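Local coordinates for Lin2634 protein (Listeria innocua, PDB 3MZO) that is probably a metal-dependent phosphohydrolase of the HD-domain superfamily, related to YfbR-like 5'-deoxynucleotidases, and binds calcium ions in the crystal, at residues 134-139 and 174-179; 138-143 and 180-185; 169-174 and 206-211. All coordinates share one frame; numbering follows the deposited sequence. Where two conformers were deposited one is given.

Interaction 1 of 3, residues 134-139 and 174-179. With CA (calcium ion), chain K.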
# COMPACT_ATOMS: atom_id res chain seq x y z
N LEU B 134 -4.56 -0.24 32.92
CA LEU B 134 -3.88 0.19 31.69
C LEU B 134 -2.66 -0.68 31.43
O LEU B 134 -2.42 -1.08 30.29
CB LEU B 134 -3.44 1.66 31.76
CG LEU B 134 -2.57 2.17 30.58
CD1 LEU B 134 -3.18 1.94 29.19
CD2 LEU B 134 -2.21 3.64 30.79
N ALA B 135 -1.88 -0.98 32.49
CA ALA B 135 -0.69 -1.80 32.33
C ALA B 135 -1.04 -3.16 31.74
O ALA B 135 -0.40 -3.60 30.77
CB ALA B 135 0.14 -1.96 33.69
N ILE B 136 -2.06 -3.83 32.27
CA ILE B 136 -2.34 -5.18 31.81
C ILE B 136 -2.98 -5.14 30.43
O ILE B 136 -2.75 -6.05 29.63
CB ILE B 136 -3.16 -6.03 32.79
CG1 ILE B 136 -4.55 -5.44 33.05
CG2 ILE B 136 -2.40 -6.21 34.15
CD1 ILE B 136 -5.43 -6.30 34.00
N SER B 137 -3.78 -4.10 30.16
CA SER B 137 -4.53 -4.00 28.90
C SER B 137 -3.63 -3.81 27.67
O SER B 137 -3.86 -4.39 26.60
CB SER B 137 -5.57 -2.86 29.00
OG SER B 137 -6.58 -3.20 29.94
N ASP B 138 -2.62 -2.96 27.84
CA ASP B 138 -1.57 -2.74 26.86
C ASP B 138 -0.81 -4.07 26.57
O ASP B 138 -0.58 -4.44 25.41
CB ASP B 138 -0.63 -1.66 27.41
CG ASP B 138 0.34 -1.11 26.39
OD1 ASP B 138 0.12 -1.30 25.17
OD2 ASP B 138 1.33 -0.47 26.81
N LYS B 139 -0.43 -4.80 27.62
CA LYS B 139 0.23 -6.08 27.44
C LYS B 139 -0.68 -7.13 26.81
O LYS B 139 -0.23 -7.95 26.04
CB LYS B 139 0.83 -6.62 28.75
CG LYS B 139 1.95 -5.78 29.33
CD LYS B 139 3.11 -5.54 28.37
CE LYS B 139 4.17 -4.63 29.02
NZ LYS B 139 5.37 -4.62 28.20
N ARG B 174 -1.25 -10.92 38.91
CA ARG B 174 -2.22 -12.01 39.16
C ARG B 174 -3.07 -11.84 40.43
O ARG B 174 -4.02 -12.58 40.62
CB ARG B 174 -1.51 -13.37 39.19
CG ARG B 174 -0.53 -13.56 40.33
CD ARG B 174 0.07 -14.97 40.36
NE ARG B 174 1.24 -15.09 39.49
CZ ARG B 174 2.46 -14.72 39.85
NH1 ARG B 174 2.68 -14.24 41.07
NH2 ARG B 174 3.46 -14.85 38.98
N GLU B 175 -2.72 -10.88 41.31
CA GLU B 175 -3.54 -10.63 42.52
C GLU B 175 -4.85 -9.96 42.10
O GLU B 175 -5.86 -10.05 42.80
CB GLU B 175 -2.81 -9.78 43.56
N MSE B 176 -4.86 -9.33 40.93
CA MSE B 176 -6.04 -8.64 40.43
C MSE B 176 -7.11 -9.61 39.92
O MSE B 176 -6.81 -10.59 39.23
CB MSE B 176 -5.67 -7.70 39.28
CG MSE B 176 -4.78 -6.50 39.61
SE MSE B 176 -4.32 -5.58 37.96
CE MSE B 176 -6.00 -4.63 37.65
N ALA B 177 -8.37 -9.30 40.21
CA ALA B 177 -9.50 -10.06 39.66
C ALA B 177 -9.43 -10.13 38.13
O ALA B 177 -9.66 -11.18 37.54
CB ALA B 177 -10.83 -9.45 40.12
N SER B 178 -9.10 -9.00 37.49
CA SER B 178 -8.86 -8.94 36.02
C SER B 178 -7.96 -10.03 35.47
O SER B 178 -8.32 -10.73 34.51
CB SER B 178 -8.23 -7.59 35.66
OG SER B 178 -9.12 -6.53 35.89
N VAL B 179 -6.77 -10.15 36.05
CA VAL B 179 -5.79 -11.11 35.58
C VAL B 179 -6.18 -12.52 36.01
O VAL B 179 -5.93 -13.47 35.27
CB VAL B 179 -4.35 -10.74 36.06
CG1 VAL B 179 -3.33 -11.84 35.66
CG2 VAL B 179 -3.96 -9.38 35.51
CA CA K . 1.04 0.94 24.22
O HOH W 1 2.63 2.46 25.67
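A chi1 of 62° in I136 sets CG1 between the backbone N and the carbonyl carbon, and the extended chi2 that follows (178°) lets CD1 reach from helix 129-151 to the first turn of helix 177-191, where V179 holds CG2 beside its own backbone N. The outcome illustrates how one branched side chain can fill the junction of two helices. CD1 of I136 sits 3.5 Å from CB of S178 and 3.7 Å from CG2 of V179, and the same valine methyl also meets I136 CG2 at 3.8 Å. M176, present as selenomethionine and N-cap residue of helix 177-191, bends at chi3 (77°) and brings CE within 4.1 Å of I136 CD1, a looser touch. S178 spends its hydroxyl on E49 of helix 31-51 and offers mainly carbon to the isoleucine. Two residues beyond I136, D138 binds the calcium ion through OD1 at 2.6 Å, joined by H34, H68, D69 and a water, while OD2 forms a salt bridge with K125. No hydrogen bond links the two segments, so cohesion here is apolar, and I136 and D138 leave helix 129-151 on different sides, one toward helix 177-191 and the other toward the calcium ion.

Interaction 2 of 3, residues 138-143 and 180-185. With CA (calcium ion), chain K.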
# COMPACT_ATOMS: atom_id res chain seq x y z
N ASP B 138 -2.62 -2.96 27.84
CA ASP B 138 -1.57 -2.74 26.86
C ASP B 138 -0.81 -4.07 26.57
O ASP B 138 -0.58 -4.44 25.41
CB ASP B 138 -0.63 -1.66 27.41
CG ASP B 138 0.34 -1.11 26.39
OD1 ASP B 138 0.12 -1.30 25.17
OD2 ASP B 138 1.33 -0.47 26.81
N LYS B 139 -0.43 -4.80 27.62
CA LYS B 139 0.23 -6.08 27.44
C LYS B 139 -0.68 -7.13 26.81
O LYS B 139 -0.23 -7.95 26.04
CB LYS B 139 0.83 -6.62 28.75
CG LYS B 139 1.95 -5.78 29.33
CD LYS B 139 3.11 -5.54 28.37
CE LYS B 139 4.17 -4.63 29.02
NZ LYS B 139 5.37 -4.62 28.20
N VAL B 140 -1.96 -7.10 27.14
CA VAL B 140 -2.89 -8.03 26.49
C VAL B 140 -2.93 -7.75 24.99
O VAL B 140 -2.97 -8.71 24.21
CB VAL B 140 -4.31 -8.01 27.09
CG1 VAL B 140 -5.29 -8.70 26.17
CG2 VAL B 140 -4.29 -8.66 28.49
N ASP B 141 -2.92 -6.49 24.56
CA ASP B 141 -2.99 -6.21 23.12
C ASP B 141 -1.69 -6.68 22.44
O ASP B 141 -1.72 -7.26 21.36
CB ASP B 141 -3.26 -4.75 22.78
CG ASP B 141 -3.46 -4.53 21.27
OD1 ASP B 141 -4.27 -5.24 20.65
OD2 ASP B 141 -2.78 -3.67 20.67
N LEU B 142 -0.57 -6.44 23.10
CA LEU B 142 0.73 -6.88 22.61
C LEU B 142 0.76 -8.41 22.50
O LEU B 142 1.31 -8.98 21.56
CB LEU B 142 1.79 -6.38 23.57
CG LEU B 142 3.24 -6.29 23.14
CD1 LEU B 142 3.45 -5.37 21.94
CD2 LEU B 142 4.05 -5.82 24.35
N LEU B 143 0.16 -9.08 23.48
CA LEU B 143 0.06 -10.52 23.47
C LEU B 143 -0.79 -11.02 22.29
O LEU B 143 -0.43 -11.98 21.62
CB LEU B 143 -0.54 -11.01 24.81
CG LEU B 143 -0.50 -12.51 25.10
CD1 LEU B 143 0.82 -12.91 25.78
CD2 LEU B 143 -1.68 -12.91 25.98
N LYS B 180 -6.81 -12.68 37.18
CA LYS B 180 -7.32 -14.00 37.55
C LYS B 180 -8.30 -14.43 36.48
O LYS B 180 -8.26 -15.57 36.01
CB LYS B 180 -8.03 -14.00 38.92
CG LYS B 180 -7.11 -13.99 40.15
CD LYS B 180 -7.97 -14.02 41.43
CE LYS B 180 -7.34 -13.27 42.59
NZ LYS B 180 -6.11 -13.93 43.05
N TYR B 181 -9.19 -13.52 36.09
CA TYR B 181 -10.13 -13.85 35.03
C TYR B 181 -9.42 -14.19 33.73
O TYR B 181 -9.73 -15.19 33.10
CB TYR B 181 -11.14 -12.73 34.76
CG TYR B 181 -12.19 -13.20 33.80
CD1 TYR B 181 -13.30 -13.91 34.26
CD2 TYR B 181 -12.03 -13.03 32.43
CE1 TYR B 181 -14.25 -14.39 33.38
CE2 TYR B 181 -12.99 -13.51 31.53
CZ TYR B 181 -14.10 -14.19 32.03
OH TYR B 181 -15.04 -14.68 31.18
N PHE B 182 -8.50 -13.34 33.30
CA PHE B 182 -7.73 -13.59 32.07
C PHE B 182 -7.07 -15.00 32.01
O PHE B 182 -7.18 -15.68 30.99
CB PHE B 182 -6.68 -12.50 31.83
CG PHE B 182 -5.78 -12.78 30.66
CD1 PHE B 182 -6.15 -12.38 29.38
CD2 PHE B 182 -4.58 -13.47 30.83
CE1 PHE B 182 -5.37 -12.65 28.29
CE2 PHE B 182 -3.76 -13.74 29.74
CZ PHE B 182 -4.18 -13.33 28.45
N LEU B 183 -6.40 -15.41 33.08
CA LEU B 183 -5.66 -16.67 33.09
C LEU B 183 -6.61 -17.87 33.15
O LEU B 183 -6.38 -18.88 32.49
CB LEU B 183 -4.71 -16.73 34.29
CG LEU B 183 -3.61 -15.68 34.30
CD1 LEU B 183 -3.04 -15.56 35.71
CD2 LEU B 183 -2.53 -16.04 33.26
N LYS B 184 -7.68 -17.75 33.93
CA LYS B 184 -8.64 -18.83 34.04
C LYS B 184 -9.44 -19.08 32.74
O LYS B 184 -9.62 -20.22 32.31
CB LYS B 184 -9.58 -18.54 35.22
CG LYS B 184 -10.53 -19.68 35.61
CD LYS B 184 -11.60 -19.20 36.60
CE LYS B 184 -12.61 -20.31 36.89
NZ LYS B 184 -13.49 -19.94 38.02
N GLU B 185 -9.91 -18.01 32.11
CA GLU B 185 -10.88 -18.14 31.03
C GLU B 185 -10.39 -17.75 29.64
O GLU B 185 -10.71 -18.42 28.66
CB GLU B 185 -12.13 -17.32 31.36
CG GLU B 185 -12.84 -17.73 32.64
CD GLU B 185 -13.47 -19.11 32.57
OE1 GLU B 185 -13.61 -19.68 31.45
OE2 GLU B 185 -13.83 -19.63 33.64
CA CA K . 1.04 0.94 24.22
O HOH W 1 2.63 2.46 25.67
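The packing of F182 against V140 and L143 is an apolar helix-to-helix contact, buried within the all-helical HD-domain fold, where helix 177-191 lies beside helix 129-151. Here a single aromatic ring from one helix is met by two residues of another, three residues, nearly one turn, apart. CG of F182 stands anti to the backbone N (chi1 175°), which projects the ring toward helix 129-151. V140 and F182 run past one another in opposite senses, with V140 CG2 coming obliquely to within 4.1 Å of F182 CE1. Around them, I170 of helix 158-172 touches both V140 and F182, and F8 of a second subunit also packs on V140, so the valine belongs to an intersubunit surface as well. Helix 177-191 adds L187 beside the phenylalanine and M190 beside L143. Elsewhere on the same segment of helix 129-151, D141 OD2 is hydrogen-bonded to ND1 of H34, a calcium ligand through NE2, and thereby probably helps to orient that imidazole. L143 comes at F182 from the opposite direction, its CD2 at the ring edge, near the plane, 3.5 Å from F182 CZ.

Interaction 3 of 3, residues 169-174 and 206-211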
# COMPACT_ATOMS: atom_id res chain seq x y z
N THR B 169 4.79 -10.41 32.21
CA THR B 169 4.32 -9.19 32.86
C THR B 169 2.87 -9.30 33.37
O THR B 169 2.59 -8.97 34.51
CB THR B 169 4.48 -7.99 31.93
OG1 THR B 169 5.84 -7.95 31.51
CG2 THR B 169 4.14 -6.68 32.61
N ILE B 170 1.95 -9.79 32.53
CA ILE B 170 0.58 -10.03 32.98
C ILE B 170 0.55 -10.86 34.30
O ILE B 170 -0.24 -10.58 35.22
CB ILE B 170 -0.27 -10.70 31.85
CG1 ILE B 170 -0.50 -9.72 30.71
CG2 ILE B 170 -1.62 -11.17 32.38
CD1 ILE B 170 -1.03 -10.34 29.44
N TYR B 171 1.42 -11.87 34.40
CA TYR B 171 1.48 -12.70 35.61
C TYR B 171 1.86 -11.96 36.86
O TYR B 171 1.49 -12.39 37.93
CB TYR B 171 2.47 -13.85 35.47
CG TYR B 171 1.81 -15.10 35.08
CD1 TYR B 171 1.06 -15.84 36.01
CD2 TYR B 171 1.89 -15.57 33.77
CE1 TYR B 171 0.42 -17.01 35.65
CE2 TYR B 171 1.27 -16.73 33.39
CZ TYR B 171 0.53 -17.45 34.33
OH TYR B 171 -0.08 -18.62 33.92
N GLU B 172 2.63 -10.88 36.72
CA GLU B 172 3.02 -10.02 37.85
C GLU B 172 1.79 -9.41 38.51
O GLU B 172 1.84 -8.98 39.66
CB GLU B 172 3.92 -8.85 37.40
CG GLU B 172 5.32 -9.21 36.91
CD GLU B 172 6.14 -7.97 36.54
OE1 GLU B 172 5.81 -6.85 37.00
OE2 GLU B 172 7.09 -8.12 35.77
N TYR B 173 0.69 -9.34 37.76
CA TYR B 173 -0.53 -8.67 38.26
C TYR B 173 -1.64 -9.68 38.64
O TYR B 173 -2.84 -9.33 38.72
CB TYR B 173 -1.03 -7.69 37.19
CG TYR B 173 -0.13 -6.48 36.90
CD1 TYR B 173 0.92 -6.55 35.99
CD2 TYR B 173 -0.38 -5.26 37.50
CE1 TYR B 173 1.72 -5.43 35.72
CE2 TYR B 173 0.39 -4.14 37.21
CZ TYR B 173 1.44 -4.23 36.33
OH TYR B 173 2.19 -3.10 36.10
N ARG B 174 -1.25 -10.92 38.91
CA ARG B 174 -2.22 -12.01 39.16
C ARG B 174 -3.07 -11.84 40.43
O ARG B 174 -4.02 -12.58 40.62
CB ARG B 174 -1.51 -13.37 39.19
CG ARG B 174 -0.53 -13.56 40.33
CD ARG B 174 0.07 -14.97 40.36
NE ARG B 174 1.24 -15.09 39.49
CZ ARG B 174 2.46 -14.72 39.85
NH1 ARG B 174 2.68 -14.24 41.07
NH2 ARG B 174 3.46 -14.85 38.98
N THR B 206 3.13 -22.87 29.29
CA THR B 206 3.38 -23.66 30.49
C THR B 206 4.64 -23.17 31.21
O THR B 206 4.62 -22.91 32.41
CB THR B 206 3.52 -25.18 30.16
OG1 THR B 206 2.24 -25.71 29.81
CG2 THR B 206 4.12 -25.98 31.33
N GLU B 207 5.73 -23.03 30.45
CA GLU B 207 7.01 -22.54 31.00
C GLU B 207 6.90 -21.20 31.70
O GLU B 207 7.39 -21.05 32.83
CB GLU B 207 8.05 -22.44 29.89
CG GLU B 207 8.68 -23.78 29.55
CD GLU B 207 9.52 -23.74 28.28
OE1 GLU B 207 9.70 -22.65 27.68
OE2 GLU B 207 10.02 -24.82 27.88
N ILE B 208 6.26 -20.24 31.03
CA ILE B 208 6.05 -18.92 31.60
C ILE B 208 5.22 -19.00 32.89
O ILE B 208 5.54 -18.31 33.87
CB ILE B 208 5.39 -17.95 30.55
CG1 ILE B 208 6.35 -17.71 29.39
CG2 ILE B 208 5.00 -16.62 31.19
CD1 ILE B 208 5.66 -17.37 28.10
N THR B 209 4.19 -19.85 32.91
CA THR B 209 3.35 -20.06 34.12
C THR B 209 4.10 -20.75 35.27
O THR B 209 3.87 -20.42 36.44
CB THR B 209 2.10 -20.92 33.81
OG1 THR B 209 1.36 -20.34 32.73
CG2 THR B 209 1.20 -21.05 35.06
N THR B 210 4.96 -21.72 34.92
CA THR B 210 5.83 -22.44 35.88
C THR B 210 6.85 -21.45 36.47
O THR B 210 6.98 -21.37 37.70
CB THR B 210 6.64 -23.60 35.21
OG1 THR B 210 5.76 -24.53 34.58
CG2 THR B 210 7.51 -24.34 36.24
N LYS B 211 7.54 -20.73 35.57
CA LYS B 211 8.46 -19.64 35.93
C LYS B 211 7.75 -18.63 36.85
O LYS B 211 8.33 -18.22 37.87
CB LYS B 211 9.02 -18.94 34.68
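Y171 and T209 account for most of the surface buried between the last turns of helix 158-172 and of helix 201-211, with I208 as a smaller third partner. The contact serves as an example of a tyrosine that joins two helices by its hydroxyl and its ring together. Y171 OH and T209 OG1 lie 2.5 Å apart, a hydrogen bond between the two hydroxyls that is unusually short, so that its exact length is doubtful. T209 OG1 is also hydrogen-bonded to the carbonyl oxygen of T205, one turn earlier, so the threonine hydroxyl links the tyrosine to the backbone of helix 201-211. The tyrosine hydroxyl is thereby connected, through one side chain, to a main-chain carbonyl of the partner helix. The two side chains meet at a slant: besides the hydroxyl bond, T209 CG2 lies 3.7 Å from Y171 CZ, giving a mixed polar and apolar junction. A chi1 of -97°, off the staggered positions, swings the Y171 ring into this place. I208 supplies the apolar complement, its CG2 standing obliquely to the ring at 4.2 Å from Y171 CD2. Among the neighbouring helices, L183 of helix 177-191 packs on Y171, while I208 reaches S164 and L167 farther back on helix 158-172. A212, just beyond helix 201-211, touches Y171 and R174, and I170, next to Y171 in sequence, packs on K139 and V140 of helix 129-151.

How the interactions relate
The three contacts lie on the same side of the chain's centre. Interactions 1 and 2 are successive parts of one interface, between helices 129-151 and 177-191, with centres about 7 Å apart and D138 and K139 in common. Interaction 3 lies about 12 Å from the first centre and 11 Å from the second. Along the chain its segment 169-174 comes after both segments of helix 129-151 and runs, through the shared R174, into 174-179 and 180-185, with 206-211 last. Helix 158-172 and the turn after it connect the two: I170 and Y173 pack on the first interface, and Y171 meets helix 201-211. Metal-binding helix 129-151 is thus linked by packing to the chain's end.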